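Local coordinates for protein beta-1,4-galactanase (PDB 1HJQ) that hydrolyses beta-1,4-galactosidic linkages in type I arabinogalactans, as a family 53 glycoside hydrolase of clan GH-A, at residues Met43-Val48 and Tyr77-Tyr82; Ala87-Gln92 and Gly133-Gln138; Ile175-Asp180 and Trp190-Val195. One frame throughout, in Å; residues are numbered along the deposited sequence.

The three contacts lie in one (beta/alpha)8 barrel of glycoside hydrolase family 53 and follow one another along the chain, each closing before the next opens. Interaction 1 pairs neighbouring barrel strands, interaction 2 joins the loops that follow strands 75-80 and 129-132, and interaction 3 packs strand 174-179 against helix 185-198. The centres lie about 14 Å apart for interactions 1 and 2, about 11 Å for 2 and 3, and about 17 Å for 1 and 3. His81 ND1 hydrogen-bonds with Ala87 N, and Ile136 N with His178 O. Interactions 1 and 2 border the catalytic centre, while interaction 3 backs its strand from outside, and His178 of that strand reaches the probable nucleophile Glu245.

Interaction 1. Residues Met43-Val48 and Tyr77-Tyr82; sequences MVRQRV and YINFHY
Arg45 lies beside Tyr77 where strand 43-48 runs parallel to strand 77-80, two adjacent staves of a TIM barrel connected through helix 59-71 as a beta-alpha-beta crossover. The axes of these short strand segments approach to 4.6 Å. The parallel register follows from the backbone bonds: Tyr77 N donates to Val44 O, Gln46 N to Tyr77 O at 2.9 Å, Asn79 N to Gln46 O, Val48 N to Asn79 O, and His81 N to Val48 O. Arg45 and Arg47 share a face with their bridged partners Tyr77 and Asn79, and the salt bridges of Arg45 place that face inside the barrel, whereas Gln46, Val48, Ile78 and Phe80 face the surrounding helices.

The arginine can be traced along the phenol. With CG anti to the backbone N (chi1 179°) and the chain extended, Arg45 runs alongside Tyr77 in the same direction. Its CB is 3.9 Å from Tyr77 CD2. Next, Arg45 CG sits over the ring centre, 3.7 Å from the Tyr77 centroid and 12° off the normal, a CH-pi contact. Arg45 CD then passes Tyr77 CE2 at 3.4 Å, and NE donates a weak hydrogen bond to the Tyr77 hydroxyl. Beyond this, the Asn79 amide stacks on one face of the guanidinium, their planes 22° apart. The two terminal nitrogens are held by salt bridges, NH1 with Asp8 and NH2 with Glu245, the probable nucleophile. Arg45 thus spans from barrel wall to active site, its tip fixed by carboxylates on other strands.

On the helix-facing side, Val48 touches Ile78 and Phe80 of the other strand and also Tyr112 of helix 102-123. Its CG2 meets Ile78 CG2 at 3.7 Å, and Val48 CB lies 4.0 Å from Phe80 CD1.

Interaction 2. Residues Ala87-Gln92 and Gly133-Gln138; sequences ADPAHQ and GNEITQ
Asn134 makes the first grip on the loop 87-92. A chi1 of -172° swings its amide away from its own N and toward Ala87, and ND2 donates to Ala87 O over 2.8 Å at 153°. The backbone of Asn134 is held too: its O accepts from Gln92 NE2 at 3.3 Å, and a water links its N to Gln92 OE1. Since Gln92 NE2 also donates to Asp88 O, one amide ties the preceding Asp88-His91 turn to the facing loop; an alanine in place of Gln92 would probably leave Asn134 O without this donor and break the water link to Asn134 N. That turn is a type I beta turn with an Asx turn at Asp88.

Glu135, the probable proton donor, comes next. Its OE1 lies 3.6 Å from Pro89 CD, while OE2 is hydrogen-bonded to Ser212. Ile136 sets CG2 3.9 Å from Gln92 OE1, and Gln138 brings CG to 3.4 Å from Pro89 O, its own OE1 hydrogen-bonding to Thr147.

The loop 133-138 follows strand 129-132 and sits at the C-terminal end of the barrel strands: Ile136 leans on Leu179 of strand 174-179 and on Trp191 of helix 185-198.

Interaction 3. Residues Ile175-Asp180 and Trp190-Val195; sequences IMVHLD and WWYTNV
Leu179 and Trp191 have their CA atoms 8.8 Å apart, and Val177 and Tyr192 theirs 9.5 Å apart, as strand 175-179 passes helix 190-195 at an axis distance of 11.1 Å with their N-to-C directions 135° apart. Backbones at such a separation are bridged by side chains, and four apolar or aromatic ones do this.

Leu179 splits its two methyls between the two rings. CD1 stands over the six-membered ring of Trp191, 3.9 Å from the centroid and 7° off the normal, a CH-pi contact. The opposite face of the indole receives Val195 CG2 from the next turn of its own helix, so the ring is sandwiched between aliphatic groups. The other methyl, Leu179 CD2, approaches Tyr192 CE2 at 3.5 Å and also rests near Trp191 CB.

Val177, two residues earlier on the same face of the strand, uses a single branch. Its CG1 touches Trp191 CZ3 at 3.6 Å and Tyr192 CE1 at 3.8 Å, meeting both rings obliquely. Trp191 reaches in because its chi1 (-161°) places CG opposite the backbone nitrogen, carrying the indole from the helix toward the strand; Trp150 meets it edge-to-face, and Leu157 of helix 150-165 packs on it. Tyr192 extends on to Met209 of strand 208-212.

His178 points away from the helix, and its NE2 hydrogen-bonds to Glu245, the probable nucleophile. The strand thus has one face on the catalytic centre and one on a helix, the layering of the (beta/alpha)8 barrel, here in the unit of strand 174-179, helix 185-198 and strand 208-212.

Interaction 1. Residues Met43-Val48 and Tyr77-Tyr82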
# COMPACT_ATOMS: atom_id res chain seq x y z
N MET A 43 -12.38 1.25 0.60
CA MET A 43 -11.42 0.65 -0.31
C MET A 43 -10.42 -0.25 0.40
O MET A 43 -9.98 0.05 1.50
CB MET A 43 -10.66 1.73 -1.09
CG MET A 43 -9.60 1.18 -2.04
SD MET A 43 -8.93 2.44 -3.15
CE MET A 43 -10.36 2.73 -4.22
N VAL A 44 -10.06 -1.35 -0.25
CA VAL A 44 -9.09 -2.27 0.32
C VAL A 44 -7.86 -2.33 -0.58
O VAL A 44 -7.96 -2.19 -1.80
CB VAL A 44 -9.67 -3.69 0.50
CG1 VAL A 44 -10.73 -3.68 1.58
CG2 VAL A 44 -10.26 -4.19 -0.80
N ARG A 45 -6.70 -2.52 0.04
CA ARG A 45 -5.44 -2.62 -0.67
C ARG A 45 -5.05 -4.09 -0.62
O ARG A 45 -5.12 -4.72 0.43
CB ARG A 45 -4.39 -1.76 0.02
CG ARG A 45 -2.99 -1.77 -0.58
CD ARG A 45 -2.12 -0.78 0.17
NE ARG A 45 -0.73 -0.74 -0.29
CZ ARG A 45 0.28 -1.38 0.29
NH1 ARG A 45 0.07 -2.13 1.36
NH2 ARG A 45 1.50 -1.26 -0.20
N GLN A 46 -4.67 -4.66 -1.76
CA GLN A 46 -4.29 -6.07 -1.80
C GLN A 46 -2.93 -6.25 -2.47
O GLN A 46 -2.70 -5.74 -3.57
CB GLN A 46 -5.35 -6.88 -2.56
CG GLN A 46 -6.77 -6.81 -1.95
CD GLN A 46 -7.76 -7.72 -2.67
OE1 GLN A 46 -8.93 -7.80 -2.30
NE2 GLN A 46 -7.29 -8.42 -3.69
N ARG A 47 -2.03 -6.97 -1.82
CA ARG A 47 -0.71 -7.20 -2.39
C ARG A 47 -0.76 -8.38 -3.35
O ARG A 47 -1.45 -9.37 -3.09
CB ARG A 47 0.31 -7.45 -1.28
CG ARG A 47 -0.10 -8.49 -0.25
CD ARG A 47 1.10 -8.89 0.62
NE ARG A 47 0.70 -9.75 1.74
CZ ARG A 47 0.11 -9.29 2.84
NH1 ARG A 47 -0.14 -7.99 2.96
NH2 ARG A 47 -0.23 -10.12 3.81
N VAL A 48 -0.04 -8.28 -4.46
CA VAL A 48 -0.02 -9.33 -5.46
C VAL A 48 1.40 -9.81 -5.76
O VAL A 48 2.26 -9.02 -6.15
CB VAL A 48 -0.64 -8.85 -6.78
CG1 VAL A 48 -0.76 -10.00 -7.76
CG2 VAL A 48 -1.99 -8.24 -6.50
N TYR A 77 -7.60 -1.49 -4.64
CA TYR A 77 -6.28 -0.92 -4.84
C TYR A 77 -5.34 -2.13 -4.92
O TYR A 77 -5.04 -2.78 -3.90
CB TYR A 77 -5.95 0.01 -3.65
CG TYR A 77 -4.51 0.46 -3.47
CD1 TYR A 77 -3.48 0.06 -4.33
CD2 TYR A 77 -4.16 1.26 -2.37
CE1 TYR A 77 -2.15 0.43 -4.10
CE2 TYR A 77 -2.84 1.64 -2.13
CZ TYR A 77 -1.84 1.22 -2.98
OH TYR A 77 -0.54 1.58 -2.70
N ILE A 78 -4.91 -2.44 -6.14
CA ILE A 78 -4.01 -3.57 -6.39
C ILE A 78 -2.57 -3.12 -6.20
O ILE A 78 -2.12 -2.16 -6.82
CB ILE A 78 -4.19 -4.13 -7.82
CG1 ILE A 78 -5.58 -4.78 -7.96
CG2 ILE A 78 -3.10 -5.16 -8.13
CD1 ILE A 78 -5.77 -6.06 -7.17
N ASN A 79 -1.86 -3.82 -5.32
CA ASN A 79 -0.48 -3.50 -4.98
C ASN A 79 0.49 -4.57 -5.48
O ASN A 79 0.70 -5.58 -4.82
CB ASN A 79 -0.41 -3.37 -3.45
CG ASN A 79 1.01 -3.38 -2.91
OD1 ASN A 79 1.23 -3.85 -1.81
ND2 ASN A 79 1.97 -2.85 -3.67
N PHE A 80 1.06 -4.33 -6.66
CA PHE A 80 2.02 -5.25 -7.27
C PHE A 80 3.37 -5.18 -6.57
O PHE A 80 3.90 -4.09 -6.39
CB PHE A 80 2.27 -4.89 -8.74
CG PHE A 80 1.23 -5.40 -9.69
CD1 PHE A 80 0.94 -6.76 -9.76
CD2 PHE A 80 0.54 -4.52 -10.51
CE1 PHE A 80 -0.02 -7.24 -10.64
CE2 PHE A 80 -0.42 -5.00 -11.40
CZ PHE A 80 -0.70 -6.36 -11.46
N HIS A 81 3.91 -6.33 -6.18
CA HIS A 81 5.22 -6.34 -5.55
C HIS A 81 6.25 -6.74 -6.60
O HIS A 81 7.45 -6.55 -6.41
CB HIS A 81 5.29 -7.34 -4.39
CG HIS A 81 4.70 -6.83 -3.11
ND1 HIS A 81 5.30 -7.02 -1.89
CD2 HIS A 81 3.55 -6.16 -2.87
CE1 HIS A 81 4.55 -6.48 -0.94
NE2 HIS A 81 3.48 -5.95 -1.51
N TYR A 82 5.77 -7.28 -7.71
CA TYR A 82 6.63 -7.73 -8.80
C TYR A 82 7.76 -8.59 -8.27
O TYR A 82 8.93 -8.39 -8.61
CB TYR A 82 7.19 -6.54 -9.58
CG TYR A 82 6.13 -5.76 -10.32
CD1 TYR A 82 5.14 -6.43 -11.04
CD2 TYR A 82 6.13 -4.37 -10.32
CE1 TYR A 82 4.18 -5.74 -11.76
CE2 TYR A 82 5.18 -3.66 -11.04
CZ TYR A 82 4.21 -4.35 -11.76
OH TYR A 82 3.28 -3.67 -12.51
O HOH W 1 2.77 -4.17 0.86
O HOH W 2 3.34 -8.60 -8.37

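Interaction 2. Residues Ala87-Gln92 and Gly133-Gln138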
# COMPACT_ATOMS: atom_id res chain seq x y z
N ALA A 87 8.25 -7.55 -1.26
CA ALA A 87 9.13 -6.58 -1.89
C ALA A 87 9.13 -5.32 -1.04
O ALA A 87 8.08 -4.84 -0.63
CB ALA A 87 8.65 -6.26 -3.29
N ASP A 88 10.33 -4.82 -0.75
CA ASP A 88 10.52 -3.61 0.04
C ASP A 88 11.90 -3.03 -0.33
O ASP A 88 12.63 -3.62 -1.12
CB ASP A 88 10.42 -3.91 1.54
CG ASP A 88 11.35 -5.02 2.00
OD1 ASP A 88 12.53 -5.01 1.59
OD2 ASP A 88 10.91 -5.89 2.77
N PRO A 89 12.27 -1.87 0.25
CA PRO A 89 13.56 -1.23 -0.05
C PRO A 89 14.79 -2.13 0.03
O PRO A 89 15.78 -1.87 -0.64
CB PRO A 89 13.62 -0.10 0.97
CG PRO A 89 12.18 0.25 1.17
CD PRO A 89 11.55 -1.10 1.28
N ALA A 90 14.74 -3.17 0.84
CA ALA A 90 15.90 -4.04 0.96
C ALA A 90 15.74 -5.35 0.20
O ALA A 90 16.67 -6.15 0.16
CB ALA A 90 16.21 -4.32 2.43
N HIS A 91 14.57 -5.57 -0.39
CA HIS A 91 14.34 -6.80 -1.15
C HIS A 91 13.41 -6.59 -2.34
O HIS A 91 12.22 -6.31 -2.17
CB HIS A 91 13.74 -7.90 -0.26
CG HIS A 91 14.34 -8.00 1.10
ND1 HIS A 91 14.18 -7.02 2.06
CD2 HIS A 91 15.07 -8.98 1.69
CE1 HIS A 91 14.78 -7.40 3.18
NE2 HIS A 91 15.33 -8.58 2.98
N GLN A 92 13.96 -6.72 -3.54
CA GLN A 92 13.21 -6.58 -4.78
C GLN A 92 13.69 -7.73 -5.66
O GLN A 92 14.33 -7.54 -6.69
CB GLN A 92 13.53 -5.23 -5.44
CG GLN A 92 13.00 -3.99 -4.71
CD GLN A 92 11.47 -3.88 -4.74
OE1 GLN A 92 10.83 -4.14 -5.77
NE2 GLN A 92 10.89 -3.46 -3.62
N GLY A 133 4.63 -1.65 -8.24
CA GLY A 133 5.76 -1.91 -7.36
C GLY A 133 5.35 -1.62 -5.93
O GLY A 133 4.28 -1.05 -5.70
N ASN A 134 6.19 -2.03 -4.97
CA ASN A 134 5.91 -1.80 -3.56
C ASN A 134 7.13 -1.22 -2.85
O ASN A 134 8.15 -1.91 -2.70
CB ASN A 134 5.51 -3.10 -2.87
CG ASN A 134 5.02 -2.87 -1.45
OD1 ASN A 134 3.90 -2.41 -1.23
ND2 ASN A 134 5.88 -3.18 -0.47
N GLU A 135 7.03 0.02 -2.39
CA GLU A 135 8.13 0.69 -1.71
C GLU A 135 9.41 0.50 -2.53
O GLU A 135 10.43 0.04 -2.01
CB GLU A 135 8.34 0.10 -0.30
CG GLU A 135 7.15 0.24 0.64
CD GLU A 135 7.52 0.01 2.11
OE1 GLU A 135 8.18 -1.00 2.42
OE2 GLU A 135 7.14 0.83 2.97
N ILE A 136 9.35 0.86 -3.81
CA ILE A 136 10.49 0.71 -4.70
C ILE A 136 11.54 1.82 -4.59
O ILE A 136 12.18 2.17 -5.58
CB ILE A 136 10.02 0.60 -6.17
CG1 ILE A 136 9.17 1.83 -6.56
CG2 ILE A 136 9.21 -0.68 -6.36
CD1 ILE A 136 8.65 1.82 -8.01
N THR A 137 11.74 2.35 -3.38
CA THR A 137 12.71 3.41 -3.15
C THR A 137 14.11 3.07 -3.65
O THR A 137 14.83 3.94 -4.14
CB THR A 137 12.83 3.74 -1.67
OG1 THR A 137 11.52 3.87 -1.09
CG2 THR A 137 13.59 5.03 -1.49
N GLN A 138 14.51 1.81 -3.49
CA GLN A 138 15.83 1.38 -3.96
C GLN A 138 15.64 0.63 -5.28
O GLN A 138 16.44 -0.24 -5.64
CB GLN A 138 16.52 0.48 -2.94
CG GLN A 138 16.88 1.15 -1.62
CD GLN A 138 17.58 2.50 -1.80
OE1 GLN A 138 18.60 2.60 -2.49
NE2 GLN A 138 17.04 3.54 -1.17
O HOH W 3 7.95 -4.00 -5.96

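Interaction 3. Residues Ile175-Asp180 and Trp190-Val195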
# COMPACT_ATOMS: atom_id res chain seq x y z
N ILE A 175 -2.67 4.95 -11.94
CA ILE A 175 -1.40 4.27 -11.79
C ILE A 175 -0.59 4.98 -10.72
O ILE A 175 -0.41 6.20 -10.78
CB ILE A 175 -0.65 4.23 -13.13
CG1 ILE A 175 -1.53 3.53 -14.17
CG2 ILE A 175 0.68 3.52 -12.96
CD1 ILE A 175 -1.04 3.64 -15.60
N MET A 176 -0.11 4.22 -9.75
CA MET A 176 0.64 4.77 -8.64
C MET A 176 2.07 4.24 -8.49
O MET A 176 2.34 3.07 -8.76
CB MET A 176 -0.12 4.50 -7.33
CG MET A 176 0.65 4.86 -6.07
SD MET A 176 -0.03 4.09 -4.60
CE MET A 176 -1.57 5.02 -4.40
N VAL A 177 2.97 5.12 -8.06
CA VAL A 177 4.36 4.75 -7.80
C VAL A 177 4.45 4.87 -6.28
O VAL A 177 4.13 5.91 -5.70
CB VAL A 177 5.36 5.71 -8.48
CG1 VAL A 177 6.77 5.45 -7.96
CG2 VAL A 177 5.32 5.49 -9.99
N HIS A 178 4.87 3.78 -5.65
CA HIS A 178 4.95 3.69 -4.20
C HIS A 178 6.37 3.66 -3.65
O HIS A 178 7.16 2.78 -3.99
CB HIS A 178 4.16 2.44 -3.75
CG HIS A 178 4.25 2.15 -2.29
ND1 HIS A 178 4.57 3.11 -1.35
CD2 HIS A 178 4.02 1.01 -1.59
CE1 HIS A 178 4.55 2.58 -0.15
NE2 HIS A 178 4.21 1.30 -0.26
N LEU A 179 6.67 4.63 -2.80
CA LEU A 179 7.97 4.76 -2.16
C LEU A 179 7.73 4.77 -0.66
O LEU A 179 6.66 5.17 -0.21
CB LEU A 179 8.64 6.07 -2.57
CG LEU A 179 9.54 6.15 -3.80
CD1 LEU A 179 8.92 5.44 -4.97
CD2 LEU A 179 9.78 7.61 -4.13
N ASP A 180 8.72 4.33 0.12
CA ASP A 180 8.57 4.34 1.58
C ASP A 180 9.10 5.68 2.08
O ASP A 180 9.49 6.53 1.28
CB ASP A 180 9.35 3.16 2.20
CG ASP A 180 10.85 3.43 2.33
OD1 ASP A 180 11.49 3.87 1.34
OD2 ASP A 180 11.40 3.18 3.43
N TRP A 190 14.95 13.01 -4.70
CA TRP A 190 16.06 12.29 -5.33
C TRP A 190 15.54 11.20 -6.29
O TRP A 190 15.92 11.13 -7.47
CB TRP A 190 16.91 11.67 -4.22
CG TRP A 190 17.79 10.54 -4.61
CD1 TRP A 190 18.99 10.62 -5.23
CD2 TRP A 190 17.58 9.15 -4.31
NE1 TRP A 190 19.56 9.37 -5.34
CE2 TRP A 190 18.71 8.45 -4.79
CE3 TRP A 190 16.55 8.43 -3.70
CZ2 TRP A 190 18.85 7.06 -4.66
CZ3 TRP A 190 16.69 7.03 -3.57
CH2 TRP A 190 17.83 6.37 -4.05
N TRP A 191 14.66 10.36 -5.78
CA TRP A 191 14.11 9.28 -6.57
C TRP A 191 13.38 9.74 -7.84
O TRP A 191 13.80 9.42 -8.96
CB TRP A 191 13.15 8.45 -5.73
CG TRP A 191 12.91 7.11 -6.32
CD1 TRP A 191 13.64 5.97 -6.10
CD2 TRP A 191 11.89 6.75 -7.26
NE1 TRP A 191 13.13 4.93 -6.83
CE2 TRP A 191 12.06 5.37 -7.55
CE3 TRP A 191 10.85 7.45 -7.88
CZ2 TRP A 191 11.22 4.69 -8.44
CZ3 TRP A 191 10.02 6.78 -8.75
CH2 TRP A 191 10.21 5.41 -9.02
N TYR A 192 12.28 10.46 -7.67
CA TYR A 192 11.50 10.92 -8.82
C TYR A 192 12.32 11.73 -9.81
O TYR A 192 12.18 11.58 -11.03
CB TYR A 192 10.27 11.71 -8.35
CG TYR A 192 9.17 10.83 -7.77
CD1 TYR A 192 8.42 9.98 -8.60
CD2 TYR A 192 8.89 10.84 -6.41
CE1 TYR A 192 7.42 9.17 -8.08
CE2 TYR A 192 7.89 10.03 -5.87
CZ TYR A 192 7.15 9.20 -6.71
OH TYR A 192 6.15 8.41 -6.18
N THR A 193 13.18 12.60 -9.30
CA THR A 193 14.02 13.41 -10.17
C THR A 193 14.84 12.51 -11.08
O THR A 193 14.79 12.62 -12.31
CB THR A 193 14.98 14.30 -9.34
OG1 THR A 193 14.23 15.31 -8.66
CG2 THR A 193 16.03 14.95 -10.25
N ASN A 194 15.58 11.60 -10.47
CA ASN A 194 16.41 10.68 -11.24
C ASN A 194 15.61 9.80 -12.20
O ASN A 194 16.04 9.58 -13.33
CB ASN A 194 17.25 9.83 -10.31
CG ASN A 194 18.42 10.59 -9.73
OD1 ASN A 194 19.32 11.00 -10.46
ND2 ASN A 194 18.42 10.78 -8.42
N VAL A 195 14.47 9.29 -11.75
CA VAL A 195 13.66 8.43 -12.61
C VAL A 195 13.01 9.21 -13.76
O VAL A 195 13.04 8.77 -14.91
CB VAL A 195 12.54 7.72 -11.80
CG1 VAL A 195 11.65 6.93 -12.73
CG2 VAL A 195 13.15 6.81 -10.76